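Side-chain contacts in lovastatin nonaketide synthase mokA (Monascus pilosus, PDB 6AD3), which catalyses, as an iterative type I polyketide synthase, formation of the nonaketide precursor of lovastatin (monacolin K), and is represented here by its condensation domain: residues P275-M280 with Y466-E471; P327-L332 with D395-A400; A334-L339 with F348-A353; L372-F377 with A430-A435. The protein carries 1 engineered substitution. One frame throughout, in Å; residues are numbered along the deposited sequence.

Interaction 1. Residues P275-M280 with Y466-E471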
loop_
_atom_site.group_PDB
_atom_site.type_symbol
_atom_site.label_atom_id
_atom_site.label_comp_id
_atom_site.label_asym_id
_atom_site.label_seq_id
_atom_site.Cartn_x
_atom_site.Cartn_y
_atom_site.Cartn_z
ATOM N N PRO A 275 15.428 11.234 14.816
ATOM C CA PRO A 275 16.354 11.057 13.705
ATOM C C PRO A 275 15.620 10.665 12.421
ATOM O O PRO A 275 14.649 9.931 12.466
ATOM C CB PRO A 275 17.264 9.887 14.168
ATOM C CG PRO A 275 16.932 9.657 15.622
ATOM C CD PRO A 275 15.500 10.100 15.755
ATOM N N VAL A 276 16.146 11.111 11.296
ATOM C CA VAL A 276 15.579 10.775 10.025
ATOM C C VAL A 276 16.619 9.965 9.260
ATOM O O VAL A 276 17.812 10.052 9.526
ATOM C CB VAL A 276 15.193 12.038 9.234
ATOM C CG1 VAL A 276 14.254 12.900 10.058
ATOM C CG2 VAL A 276 16.430 12.831 8.838
ATOM N N LEU A 277 16.140 9.059 8.433
ATOM C CA LEU A 277 16.993 8.212 7.670
ATOM C C LEU A 277 18.001 9.038 6.852
ATOM O O LEU A 277 17.609 9.941 6.087
ATOM C CB LEU A 277 16.127 7.376 6.734
ATOM C CG LEU A 277 16.808 6.193 6.050
ATOM C CD1 LEU A 277 17.081 5.102 7.086
ATOM C CD2 LEU A 277 15.900 5.685 4.925
ATOM N N PRO A 278 19.293 8.683 6.935
ATOM C CA PRO A 278 20.262 9.349 6.051
ATOM C C PRO A 278 20.062 9.043 4.592
ATOM O O PRO A 278 19.340 8.098 4.222
ATOM C CB PRO A 278 21.616 8.800 6.542
ATOM C CG PRO A 278 21.360 8.502 7.984
ATOM C CD PRO A 278 19.977 7.893 7.976
ATOM N N ARG A 279 20.706 9.823 3.731
ATOM C CA ARG A 279 20.802 9.438 2.329
ATOM C C ARG A 279 21.573 8.134 2.207
ATOM O O ARG A 279 22.557 7.915 2.900
ATOM C CB ARG A 279 21.486 10.554 1.500
ATOM C CG ARG A 279 21.433 10.291 -0.003
ATOM C CD ARG A 279 21.897 11.511 -0.817
ATOM N NE ARG A 279 23.233 11.942 -0.432
ATOM C CZ ARG A 279 24.371 11.370 -0.849
ATOM N NH1 ARG A 279 24.342 10.288 -1.625
ATOM N NH2 ARG A 279 25.550 11.867 -0.469
ATOM N N MET A 280 21.084 7.233 1.371
ATOM C CA MET A 280 21.797 5.974 1.096
ATOM C C MET A 280 22.885 6.190 0.064
ATOM O O MET A 280 22.678 6.880 -0.921
ATOM C CB MET A 280 20.838 4.901 0.584
ATOM C CG MET A 280 19.749 4.510 1.570
ATOM S SD MET A 280 18.656 3.287 0.826
ATOM C CE MET A 280 17.714 4.324 -0.315
ATOM N N TYR A 466 7.659 8.778 1.384
ATOM C CA TYR A 466 8.772 8.009 1.953
ATOM C C TYR A 466 10.008 7.949 1.026
ATOM O O TYR A 466 9.882 7.716 -0.174
ATOM C CB TYR A 466 8.268 6.602 2.323
ATOM C CG TYR A 466 7.140 6.677 3.304
ATOM C CD1 TYR A 466 7.358 7.085 4.619
ATOM C CD2 TYR A 466 5.824 6.490 2.899
ATOM C CE1 TYR A 466 6.309 7.315 5.494
ATOM C CE2 TYR A 466 4.776 6.683 3.787
ATOM C CZ TYR A 466 5.027 7.136 5.075
ATOM O OH TYR A 466 4.008 7.379 5.941
ATOM N N ASP A 467 11.205 8.064 1.621
ATOM C CA ASP A 467 12.457 8.064 0.853
ATOM C C ASP A 467 12.610 6.762 0.077
ATOM O O ASP A 467 13.037 6.780 -1.069
ATOM C CB ASP A 467 13.672 8.246 1.759
ATOM C CG ASP A 467 13.853 9.677 2.256
ATOM O OD1 ASP A 467 12.930 10.497 2.177
ATOM O OD2 ASP A 467 14.969 9.976 2.700
ATOM N N VAL A 468 12.326 5.637 0.733
ATOM C CA VAL A 468 12.523 4.324 0.150
ATOM C C VAL A 468 11.360 3.416 0.532
ATOM O O VAL A 468 10.902 3.407 1.672
ATOM C CB VAL A 468 13.874 3.691 0.597
ATOM C CG1 VAL A 468 13.996 3.702 2.072
ATOM C CG2 VAL A 468 14.053 2.280 0.030
ATOM N N VAL A 469 10.807 2.781 -0.475
ATOM C CA VAL A 469 9.691 1.886 -0.307
ATOM C C VAL A 469 10.030 0.598 -1.030
ATOM O O VAL A 469 10.328 0.606 -2.249
ATOM C CB VAL A 469 8.397 2.466 -0.838
ATOM C CG1 VAL A 469 7.236 1.473 -0.625
ATOM C CG2 VAL A 469 8.070 3.822 -0.200
ATOM N N LEU A 470 9.898 -0.515 -0.318
ATOM C CA LEU A 470 10.014 -1.840 -0.894
ATOM C C LEU A 470 8.639 -2.517 -0.794
ATOM O O LEU A 470 8.109 -2.706 0.322
ATOM C CB LEU A 470 11.058 -2.674 -0.140
ATOM C CG LEU A 470 11.082 -4.173 -0.454
ATOM C CD1 LEU A 470 11.351 -4.399 -1.916
ATOM C CD2 LEU A 470 12.146 -4.889 0.363
ATOM N N GLU A 471 8.019 -2.779 -1.951
ATOM C CA GLU A 471 6.759 -3.492 -2.009
ATOM C C GLU A 471 7.035 -4.844 -2.653
ATOM O O GLU A 471 7.828 -4.908 -3.585
ATOM C CB GLU A 471 5.754 -2.772 -2.908
ATOM C CG GLU A 471 5.396 -1.393 -2.460
ATOM C CD GLU A 471 4.431 -0.719 -3.388
ATOM O OE1 GLU A 471 4.387 0.537 -3.391
ATOM O OE2 GLU A 471 3.589 -1.455 -3.969
HETATM O O HOH W 1 15.358 11.141 5.226
HETATM O O HOH W 2 17.176 8.195 2.382
#

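Interaction 2. Residues P327-L332 with D395-A400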
loop_
_atom_site.group_PDB
_atom_site.type_symbol
_atom_site.label_atom_id
_atom_site.label_comp_id
_atom_site.label_asym_id
_atom_site.label_seq_id
_atom_site.Cartn_x
_atom_site.Cartn_y
_atom_site.Cartn_z
ATOM N N PRO A 327 8.760 -16.103 5.963
ATOM C CA PRO A 327 9.514 -15.456 4.890
ATOM C C PRO A 327 9.380 -13.924 4.963
ATOM O O PRO A 327 10.349 -13.221 4.761
ATOM C CB PRO A 327 8.846 -16.007 3.625
ATOM C CG PRO A 327 8.470 -17.415 4.039
ATOM C CD PRO A 327 7.996 -17.269 5.478
ATOM N N MET A 328 8.195 -13.419 5.261
ATOM C CA MET A 328 8.038 -11.960 5.408
ATOM C C MET A 328 9.059 -11.374 6.356
ATOM O O MET A 328 9.712 -10.373 6.041
ATOM C CB MET A 328 6.648 -11.582 5.904
ATOM C CG MET A 328 6.438 -10.058 5.918
ATOM S SD MET A 328 6.988 -9.243 7.451
ATOM C CE MET A 328 5.472 -9.276 8.405
ATOM N N GLN A 329 9.271 -12.044 7.482
ATOM C CA GLN A 329 10.191 -11.534 8.473
ATOM C C GLN A 329 11.628 -11.587 8.003
ATOM O O GLN A 329 12.399 -10.707 8.312
ATOM C CB GLN A 329 10.030 -12.269 9.775
ATOM C CG GLN A 329 8.703 -11.975 10.442
ATOM C CD GLN A 329 8.224 -13.101 11.368
ATOM O OE1 GLN A 329 8.847 -14.160 11.477
ATOM N NE2 GLN A 329 7.032 -12.928 11.896
ATOM N N PHE A 330 11.943 -12.573 7.169
ATOM C CA PHE A 330 13.271 -12.664 6.531
ATOM C C PHE A 330 13.490 -11.486 5.548
ATOM O O PHE A 330 14.516 -10.762 5.609
ATOM C CB PHE A 330 13.396 -14.019 5.779
ATOM C CG PHE A 330 14.831 -14.391 5.393
ATOM C CD1 PHE A 330 15.531 -13.658 4.421
ATOM C CD2 PHE A 330 15.420 -15.513 5.904
ATOM C CE1 PHE A 330 16.795 -14.048 4.014
ATOM C CE2 PHE A 330 16.685 -15.870 5.537
ATOM C CZ PHE A 330 17.388 -15.144 4.607
ATOM N N TYR A 331 12.493 -11.221 4.708
ATOM C CA TYR A 331 12.613 -10.142 3.757
ATOM C C TYR A 331 12.770 -8.782 4.521
ATOM O O TYR A 331 13.542 -7.907 4.111
ATOM C CB TYR A 331 11.406 -10.136 2.814
ATOM C CG TYR A 331 11.383 -11.283 1.855
ATOM C CD1 TYR A 331 12.319 -11.363 0.837
ATOM C CD2 TYR A 331 10.390 -12.285 1.914
ATOM C CE1 TYR A 331 12.358 -12.445 -0.014
ATOM C CE2 TYR A 331 10.399 -13.354 1.025
ATOM C CZ TYR A 331 11.364 -13.389 0.016
ATOM O OH TYR A 331 11.465 -14.452 -0.878
ATOM N N LEU A 332 12.022 -8.626 5.617
ATOM C CA LEU A 332 12.032 -7.377 6.390
ATOM C C LEU A 332 13.388 -7.214 7.083
ATOM O O LEU A 332 14.004 -6.162 7.033
ATOM C CB LEU A 332 10.917 -7.405 7.424
ATOM C CG LEU A 332 10.995 -6.255 8.450
ATOM C CD1 LEU A 332 10.870 -4.899 7.785
ATOM C CD2 LEU A 332 9.917 -6.427 9.491
ATOM N N ASP A 395 10.335 -11.503 16.636
ATOM C CA ASP A 395 9.735 -11.095 17.922
ATOM C C ASP A 395 9.219 -9.642 17.875
ATOM O O ASP A 395 8.147 -9.326 18.397
ATOM C CB ASP A 395 10.760 -11.244 19.057
ATOM C CG ASP A 395 11.125 -12.689 19.324
ATOM O OD1 ASP A 395 10.326 -13.583 18.998
ATOM O OD2 ASP A 395 12.252 -12.936 19.792
ATOM N N LYS A 396 9.937 -8.793 17.153
ATOM C CA LYS A 396 9.580 -7.361 17.025
ATOM C C LYS A 396 8.257 -7.225 16.270
ATOM O O LYS A 396 7.384 -6.424 16.630
ATOM C CB LYS A 396 10.703 -6.626 16.283
ATOM C CG LYS A 396 10.458 -5.142 16.034
ATOM C CD LYS A 396 11.734 -4.412 15.554
ATOM C CE LYS A 396 12.651 -4.102 16.724
ATOM N NZ LYS A 396 12.986 -2.691 16.869
ATOM N N VAL A 397 8.102 -8.014 15.220
ATOM C CA VAL A 397 6.878 -8.005 14.431
ATOM C C VAL A 397 5.692 -8.588 15.194
ATOM O O VAL A 397 4.613 -7.983 15.263
ATOM C CB VAL A 397 7.071 -8.803 13.137
ATOM C CG1 VAL A 397 5.747 -9.068 12.462
ATOM C CG2 VAL A 397 8.042 -8.091 12.206
ATOM N N ARG A 398 5.934 -9.676 15.902
ATOM C CA ARG A 398 4.861 -10.282 16.702
ATOM C C ARG A 398 4.390 -9.304 17.780
ATOM O O ARG A 398 3.191 -9.146 18.005
ATOM C CB ARG A 398 5.315 -11.605 17.325
ATOM C CG ARG A 398 5.443 -12.732 16.302
ATOM C CD ARG A 398 5.902 -14.024 16.999
ATOM N NE ARG A 398 5.580 -15.221 16.236
ATOM C CZ ARG A 398 5.817 -16.460 16.663
ATOM N NH1 ARG A 398 6.371 -16.670 17.858
ATOM N NH2 ARG A 398 5.488 -17.493 15.905
ATOM N N GLU A 399 5.313 -8.581 18.379
ATOM C CA GLU A 399 4.928 -7.602 19.392
ATOM C C GLU A 399 4.149 -6.441 18.755
ATOM O O GLU A 399 3.134 -6.011 19.271
ATOM C CB GLU A 399 6.157 -7.100 20.118
ATOM C CG GLU A 399 5.855 -6.292 21.357
ATOM C CD GLU A 399 7.128 -5.814 22.021
ATOM O OE1 GLU A 399 7.664 -4.765 21.604
ATOM O OE2 GLU A 399 7.629 -6.533 22.890
ATOM N N ALA A 400 4.631 -5.946 17.627
ATOM C CA ALA A 400 3.925 -4.904 16.896
ATOM C C ALA A 400 2.487 -5.338 16.590
ATOM O O ALA A 400 1.586 -4.532 16.657
ATOM C CB ALA A 400 4.658 -4.539 15.620
HETATM O O HOH W 3 5.681 -15.148 13.421
#

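Interaction 3. Residues A334-L339 with F348-A353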
loop_
_atom_site.group_PDB
_atom_site.type_symbol
_atom_site.label_atom_id
_atom_site.label_comp_id
_atom_site.label_asym_id
_atom_site.label_seq_id
_atom_site.Cartn_x
_atom_site.Cartn_y
_atom_site.Cartn_z
ATOM N N ALA A 334 16.261 -8.499 6.183
ATOM C CA ALA A 334 17.263 -8.251 5.206
ATOM C C ALA A 334 17.182 -6.794 4.679
ATOM O O ALA A 334 18.198 -6.141 4.440
ATOM C CB ALA A 334 17.133 -9.267 4.077
ATOM N N TYR A 335 15.968 -6.281 4.553
ATOM C CA TYR A 335 15.749 -4.896 4.144
ATOM C C TYR A 335 16.338 -3.950 5.178
ATOM O O TYR A 335 17.057 -3.003 4.828
ATOM C CB TYR A 335 14.253 -4.659 3.970
ATOM C CG TYR A 335 13.836 -3.262 3.628
ATOM C CD1 TYR A 335 14.249 -2.672 2.467
ATOM C CD2 TYR A 335 12.756 -2.702 4.273
ATOM C CE1 TYR A 335 13.702 -1.458 2.055
ATOM C CE2 TYR A 335 12.207 -1.495 3.866
ATOM C CZ TYR A 335 12.706 -0.871 2.775
ATOM O OH TYR A 335 12.138 0.338 2.359
ATOM N N HIS A 336 16.065 -4.223 6.456
ATOM C CA HIS A 336 16.633 -3.433 7.527
ATOM C C HIS A 336 18.154 -3.444 7.471
ATOM O O HIS A 336 18.793 -2.387 7.591
ATOM C CB HIS A 336 16.162 -3.948 8.883
ATOM C CG HIS A 336 16.938 -3.393 10.024
ATOM N ND1 HIS A 336 17.967 -4.090 10.628
ATOM C CD2 HIS A 336 16.977 -2.142 10.535
ATOM C CE1 HIS A 336 18.573 -3.304 11.498
ATOM N NE2 HIS A 336 17.999 -2.113 11.460
ATOM N N VAL A 337 18.751 -4.637 7.302
ATOM C CA VAL A 337 20.219 -4.727 7.244
ATOM C C VAL A 337 20.819 -3.921 6.094
ATOM O O VAL A 337 21.762 -3.177 6.284
ATOM C CB VAL A 337 20.686 -6.178 7.127
ATOM C CG1 VAL A 337 22.181 -6.246 6.863
ATOM C CG2 VAL A 337 20.305 -6.944 8.395
ATOM N N LEU A 338 20.178 -3.941 4.925
ATOM C CA LEU A 338 20.676 -3.201 3.812
ATOM C C LEU A 338 20.553 -1.693 4.053
ATOM O O LEU A 338 21.465 -0.921 3.747
ATOM C CB LEU A 338 19.933 -3.613 2.544
ATOM C CG LEU A 338 20.391 -2.896 1.287
ATOM C CD1 LEU A 338 21.898 -3.022 1.084
ATOM C CD2 LEU A 338 19.643 -3.448 0.087
ATOM N N LEU A 339 19.431 -1.264 4.625
ATOM C CA LEU A 339 19.246 0.135 4.917
ATOM C C LEU A 339 20.314 0.609 5.895
ATOM O O LEU A 339 20.856 1.713 5.753
ATOM C CB LEU A 339 17.867 0.400 5.475
ATOM C CG LEU A 339 16.719 0.269 4.463
ATOM C CD1 LEU A 339 15.379 0.255 5.185
ATOM C CD2 LEU A 339 16.743 1.403 3.484
ATOM N N PHE A 348 16.732 3.881 13.196
ATOM C CA PHE A 348 15.772 4.398 12.246
ATOM C C PHE A 348 14.547 3.515 12.241
ATOM O O PHE A 348 14.582 2.395 12.764
ATOM C CB PHE A 348 16.369 4.507 10.819
ATOM C CG PHE A 348 16.885 3.206 10.248
ATOM C CD1 PHE A 348 18.175 2.744 10.575
ATOM C CD2 PHE A 348 16.071 2.384 9.440
ATOM C CE1 PHE A 348 18.674 1.574 10.013
ATOM C CE2 PHE A 348 16.566 1.204 8.910
ATOM C CZ PHE A 348 17.837 0.770 9.247
ATOM N N SER A 349 13.484 3.986 11.585
ATOM C CA SER A 349 12.227 3.248 11.626
ATOM C C SER A 349 11.755 2.836 10.254
ATOM O O SER A 349 12.089 3.466 9.238
ATOM C CB SER A 349 11.146 4.088 12.331
ATOM O OG SER A 349 11.461 4.312 13.697
ATOM N N ILE A 350 11.052 1.715 10.218
ATOM C CA ILE A 350 10.472 1.216 8.994
ATOM C C ILE A 350 8.979 1.057 9.198
ATOM O O ILE A 350 8.535 0.319 10.090
ATOM C CB ILE A 350 11.063 -0.149 8.600
ATOM C CG1 ILE A 350 12.619 -0.048 8.416
ATOM C CG2 ILE A 350 10.368 -0.663 7.316
ATOM C CD1 ILE A 350 13.319 -1.384 8.205
ATOM N N GLY A 351 8.197 1.689 8.328
ATOM C CA GLY A 351 6.764 1.498 8.327
ATOM C C GLY A 351 6.405 0.169 7.704
ATOM O O GLY A 351 6.636 -0.048 6.520
ATOM N N LEU A 352 5.872 -0.734 8.514
ATOM C CA LEU A 352 5.440 -2.032 8.025
ATOM C C LEU A 352 3.969 -1.977 7.622
ATOM O O LEU A 352 3.106 -1.558 8.414
ATOM C CB LEU A 352 5.665 -3.098 9.101
ATOM C CG LEU A 352 5.093 -4.497 8.827
ATOM C CD1 LEU A 352 5.816 -5.181 7.684
ATOM C CD2 LEU A 352 5.153 -5.386 10.065
ATOM N N ALA A 353 3.703 -2.186 6.344
ATOM C CA ALA A 353 2.333 -2.166 5.882
ATOM C C ALA A 353 1.570 -3.300 6.556
ATOM O O ALA A 353 2.120 -4.400 6.804
ATOM C CB ALA A 353 2.276 -2.333 4.334
#

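Interaction 4. Residues L372-F377 with A430-A435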
loop_
_atom_site.group_PDB
_atom_site.type_symbol
_atom_site.label_atom_id
_atom_site.label_comp_id
_atom_site.label_asym_id
_atom_site.label_seq_id
_atom_site.Cartn_x
_atom_site.Cartn_y
_atom_site.Cartn_z
ATOM N N LEU A 372 -0.061 1.492 8.412
ATOM C CA LEU A 372 1.377 1.356 8.527
ATOM C C LEU A 372 1.737 1.313 10.011
ATOM O O LEU A 372 1.130 2.002 10.801
ATOM C CB LEU A 372 2.045 2.566 7.920
ATOM C CG LEU A 372 1.957 2.674 6.411
ATOM C CD1 LEU A 372 2.313 4.070 5.961
ATOM C CD2 LEU A 372 2.835 1.641 5.774
ATOM N N LEU A 373 2.612 0.369 10.369
ATOM C CA LEU A 373 3.082 0.204 11.755
ATOM C C LEU A 373 4.537 0.646 11.832
ATOM O O LEU A 373 5.382 0.113 11.128
ATOM C CB LEU A 373 2.971 -1.246 12.159
ATOM C CG LEU A 373 1.590 -1.900 11.974
ATOM C CD1 LEU A 373 1.632 -3.376 12.347
ATOM C CD2 LEU A 373 0.574 -1.174 12.812
ATOM N N PRO A 374 4.838 1.633 12.699
ATOM C CA PRO A 374 6.150 2.249 12.598
ATOM C C PRO A 374 7.171 1.556 13.477
ATOM O O PRO A 374 7.340 1.920 14.642
ATOM C CB PRO A 374 5.892 3.690 13.071
ATOM C CG PRO A 374 4.770 3.569 14.016
ATOM C CD PRO A 374 3.920 2.442 13.521
ATOM N N LEU A 375 7.821 0.534 12.945
ATOM C CA LEU A 375 8.766 -0.236 13.739
ATOM C C LEU A 375 10.068 0.572 13.902
ATOM O O LEU A 375 10.730 0.871 12.938
ATOM C CB LEU A 375 9.110 -1.555 13.037
ATOM C CG LEU A 375 8.228 -2.788 13.117
ATOM C CD1 LEU A 375 6.802 -2.524 13.511
ATOM C CD2 LEU A 375 8.348 -3.561 11.807
ATOM N N ARG A 376 10.554 0.696 15.137
ATOM C CA ARG A 376 11.810 1.371 15.349
ATOM C C ARG A 376 12.901 0.313 15.523
ATOM O O ARG A 376 12.787 -0.595 16.402
ATOM C CB ARG A 376 11.725 2.215 16.610
ATOM C CG ARG A 376 12.989 2.980 16.908
ATOM C CD ARG A 376 12.769 4.043 17.969
ATOM N NE ARG A 376 13.931 4.953 18.044
ATOM C CZ ARG A 376 13.953 6.066 18.777
ATOM N NH1 ARG A 376 12.910 6.377 19.542
ATOM N NH2 ARG A 376 14.947 6.934 18.654
ATOM N N PHE A 377 13.950 0.405 14.719
ATOM C CA PHE A 377 15.082 -0.505 14.848
ATOM C C PHE A 377 16.249 0.285 15.455
ATOM O O PHE A 377 16.904 1.062 14.759
ATOM C CB PHE A 377 15.508 -1.043 13.468
ATOM C CG PHE A 377 14.599 -2.078 12.911
ATOM C CD1 PHE A 377 13.390 -1.713 12.316
ATOM C CD2 PHE A 377 14.987 -3.440 12.875
ATOM C CE1 PHE A 377 12.560 -2.667 11.803
ATOM C CE2 PHE A 377 14.140 -4.395 12.322
ATOM C CZ PHE A 377 12.930 -3.995 11.774
ATOM N N ALA A 430 9.285 12.382 5.225
ATOM C CA ALA A 430 8.079 11.949 5.893
ATOM C C ALA A 430 8.239 12.029 7.404
ATOM O O ALA A 430 9.305 11.788 7.919
ATOM C CB ALA A 430 7.751 10.549 5.481
ATOM N N PRO A 431 7.130 12.294 8.128
ATOM C CA PRO A 431 7.189 12.221 9.605
ATOM C C PRO A 431 7.451 10.840 10.132
ATOM O O PRO A 431 6.876 9.866 9.630
ATOM C CB PRO A 431 5.816 12.664 10.055
ATOM C CG PRO A 431 4.943 12.688 8.857
ATOM C CD PRO A 431 5.792 12.603 7.620
ATOM N N LEU A 432 8.337 10.769 11.124
ATOM C CA LEU A 432 8.539 9.571 11.992
ATOM C C LEU A 432 9.321 8.437 11.354
ATOM O O LEU A 432 10.238 7.888 11.951
ATOM C CB LEU A 432 7.223 9.021 12.547
ATOM C CG LEU A 432 7.372 8.067 13.711
ATOM C CD1 LEU A 432 7.959 8.777 14.930
ATOM C CD2 LEU A 432 6.072 7.403 14.032
ATOM N N PHE A 433 8.936 8.041 10.153
ATOM C CA PHE A 433 9.708 7.036 9.432
ATOM C C PHE A 433 9.803 7.409 7.972
ATOM O O PHE A 433 8.864 8.002 7.432
ATOM C CB PHE A 433 9.093 5.626 9.586
ATOM C CG PHE A 433 7.612 5.547 9.279
ATOM C CD1 PHE A 433 6.666 5.952 10.222
ATOM C CD2 PHE A 433 7.148 5.096 8.034
ATOM C CE1 PHE A 433 5.311 5.894 9.943
ATOM C CE2 PHE A 433 5.800 5.065 7.758
ATOM C CZ PHE A 433 4.873 5.461 8.708
ATOM N N GLN A 434 10.916 7.021 7.329
ATOM C CA GLN A 434 11.186 7.439 5.946
ATOM C C GLN A 434 11.374 6.236 5.020
ATOM O O GLN A 434 11.572 6.400 3.831
ATOM C CB GLN A 434 12.427 8.333 5.872
ATOM C CG GLN A 434 12.258 9.644 6.641
ATOM C CD GLN A 434 12.410 9.514 8.148
ATOM O OE1 GLN A 434 13.349 8.885 8.668
ATOM N NE2 GLN A 434 11.482 10.120 8.871
ATOM N N ALA A 435 11.250 5.051 5.581
ATOM C CA ALA A 435 11.278 3.805 4.838
ATOM C C ALA A 435 9.999 3.012 5.114
ATOM O O ALA A 435 9.536 2.924 6.262
ATOM C CB ALA A 435 12.471 2.970 5.284
#

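Interaction 1. Residues P275-M280 with Y466-E471
Asp467 OD2 receives two water protons, and through them it is tied to two successive carbonyls of the facing loop. Water 1 lies 2.8 Å from Asp467 OD2 and 2.7 Å from Leu277 O, donating to both; water 2 repeats the pattern, 2.9 Å from Asp467 OD2 and 2.8 Å from Pro278 O. Leu277 O and Asp467 OD2, 4.3 Å apart, are both acceptors and could not bond directly; the waters supply the protons that both sides lack. The other carboxylate oxygen, OD1, makes a salt bridge with Arg294, which probably favours the charged form. The loop containing 275-280 thus lies against the start of strand 468-473, an inner strand of the six-stranded mixed sheet of the condensation domain, flanked by strands 435-440 and 481-487. Below the waters the contact turns apolar. Val468 places CG1 between its backbone N and carbonyl carbon (chi1 53°), where it meets Leu277 CD2 at 4.0 Å. Met280 comes to a different part of the same valine: its chain bends at the last torsion (chi3 -74°), bringing CE to 4.0 Å from Val468 CB. Both side chains cross the valine at roughly a right angle. Met280 also rests on Leu486 of strand 481-487 and Thr343 of helix 327-343, while its backbone N is hydrogen-bonded to Tyr491 OH.

Interaction 2. Residues P327-L332 with D395-A400
Val397 lies against Met328, Gln329 and Leu332 of helix 327-343, its CG2 meeting Leu332 CD2 tip to tip at 3.7 Å, the closest approach between the two segments. CG1 faces the preceding turn, lying 4.1 Å from Met328 CE and the same distance from Gln329 NE2. With CG1 anti to the backbone N (chi1 167°), the two branches are spread over positions 328, 329 and 332, one helical turn in length. Met328 reaches the valine through a chain bent at both chi2 and chi3, whereas Gln329 is extended beyond CG and sets its amide beside the methyl. The axes of the two segments come within 10.9 Å and their N-to-C directions differ by 113°, a strongly inclined crossing at which one valine accounts for most of the contact surface on its helix. Met328 and Leu332 also touch Phe437 of strand 435-440, which sets helix 327-343 against the sheet of the domain. At the margin, water 3 joins the helices: it lies 3.0 Å from Gln329 NE2 and 2.8 Å from Arg398 NE. The opposite end of the amide is held as well, since Gln329 OE1 accepts from the backbone N of Thr326, just before the helix. That bond fixes which end of the amide is oxygen and turns NE2 toward the valine and the water. Since the water accepts from both Gln329 and Arg398, its own two protons are left to be donated to other partners.

Interaction 3. Residues A334-L339 with F348-A353
The rings of His336 and Phe348 run nearly parallel, with planes at 21°, yet are offset so far that little of one lies above the other, their centroids being 5.1 Å apart. This pair belongs to an alpha/beta layer in which helix 327-343 lies on one face of the six-stranded sheet and then leads into strand 348-354; the axes of the two segments are 10.4 Å apart and inclined at 146°. The shortest approach is His336 CD2 to Phe348 CZ, 3.3 Å. Phe348 directs its ring at the helix with CG flanked by both main-chain neighbours of CA (chi1 58°). Its CE2 meets Leu339 CB at 3.8 Å. Ile350 works from the next inward-facing position: CD1 approaches His336 CB at 3.9 Å and Leu339 CD1, tip to tip, at 4.0 Å, while CG2 lies at the Tyr335 ring edge, 4.0 Å from CE2. Leu339 CD1 sits over the centre of one Tyr335 face. The histidine has further partners: ND1 is hydrogen-bonded to His389 NE2, and Phe377 stacks on the ring. In the plane of the Phe348 ring, His336 O lies at its edge, 3.7 Å from CZ.

Interaction 4. Residues L372-F377 with A430-A435
Apolar contacts between Pro374 and the pair Leu432 and Phe433 carry this meeting. Pro374 CB is shared, lying 3.7 Å from Phe433 CD1 and 3.8 Å from Leu432 CD2, so the proline ring is seated against both side chains. Leu372, two residues earlier and on the same side of its strand, brings CD1 to the far edge of the Phe433 ring, near the ring plane and 4.0 Å from CZ. The phenylalanine bridges the two: with chi1 at 51° its ring is laid along the strand, CD1 by Pro374 and CZ by Leu372. One side-chain hydrogen bond braces the loop from within. Gln434 NE2 donates to Ala430 O over 2.9 Å; the N-H...O angle of 167°, with the acceptor close to the amide plane, shows a nearly straight bond, although the donor is tilted 23° from the carbonyl plane. Outside the loop, Gln434 OE1 accepts from Leu277 N, so both ends of the amide are engaged and its rotation is fixed. Backbone bonds shape the two touching apices. Phe433 N to Pro431 O spans 2.8 Å around Leu432, whose positive phi is consistent with a classic gamma turn, while Leu375 N to Leu373 O is weak. The latter closes an inverse gamma turn centred on Pro374, a kink in strand 371-377, which is the outermost strand of the six-stranded sheet within this chain.

How the interactions relate
From the N terminus, 275-280 opens first and waits longest: interaction 1 closes at 466-471, enclosing the other three. Helix 327-343 begins interaction 2 and soon afterwards interaction 3, a short loop completed at 348-353 and lying wholly within interaction 2. Strand 371-377 then opens interaction 4 before 395-400 closes interaction 2, so these two cross; interaction 4 ends at 430-435. Interactions 1, 3 and 4 share the six-stranded sheet, their centres about 9 Å apart, and Gly351 N to Ala435 O and Leu352 O to Leu373 N, each 2.8 Å, probably hydrogen-bond interactions 3 and 4 together. Interaction 2 joins the two helices beside it.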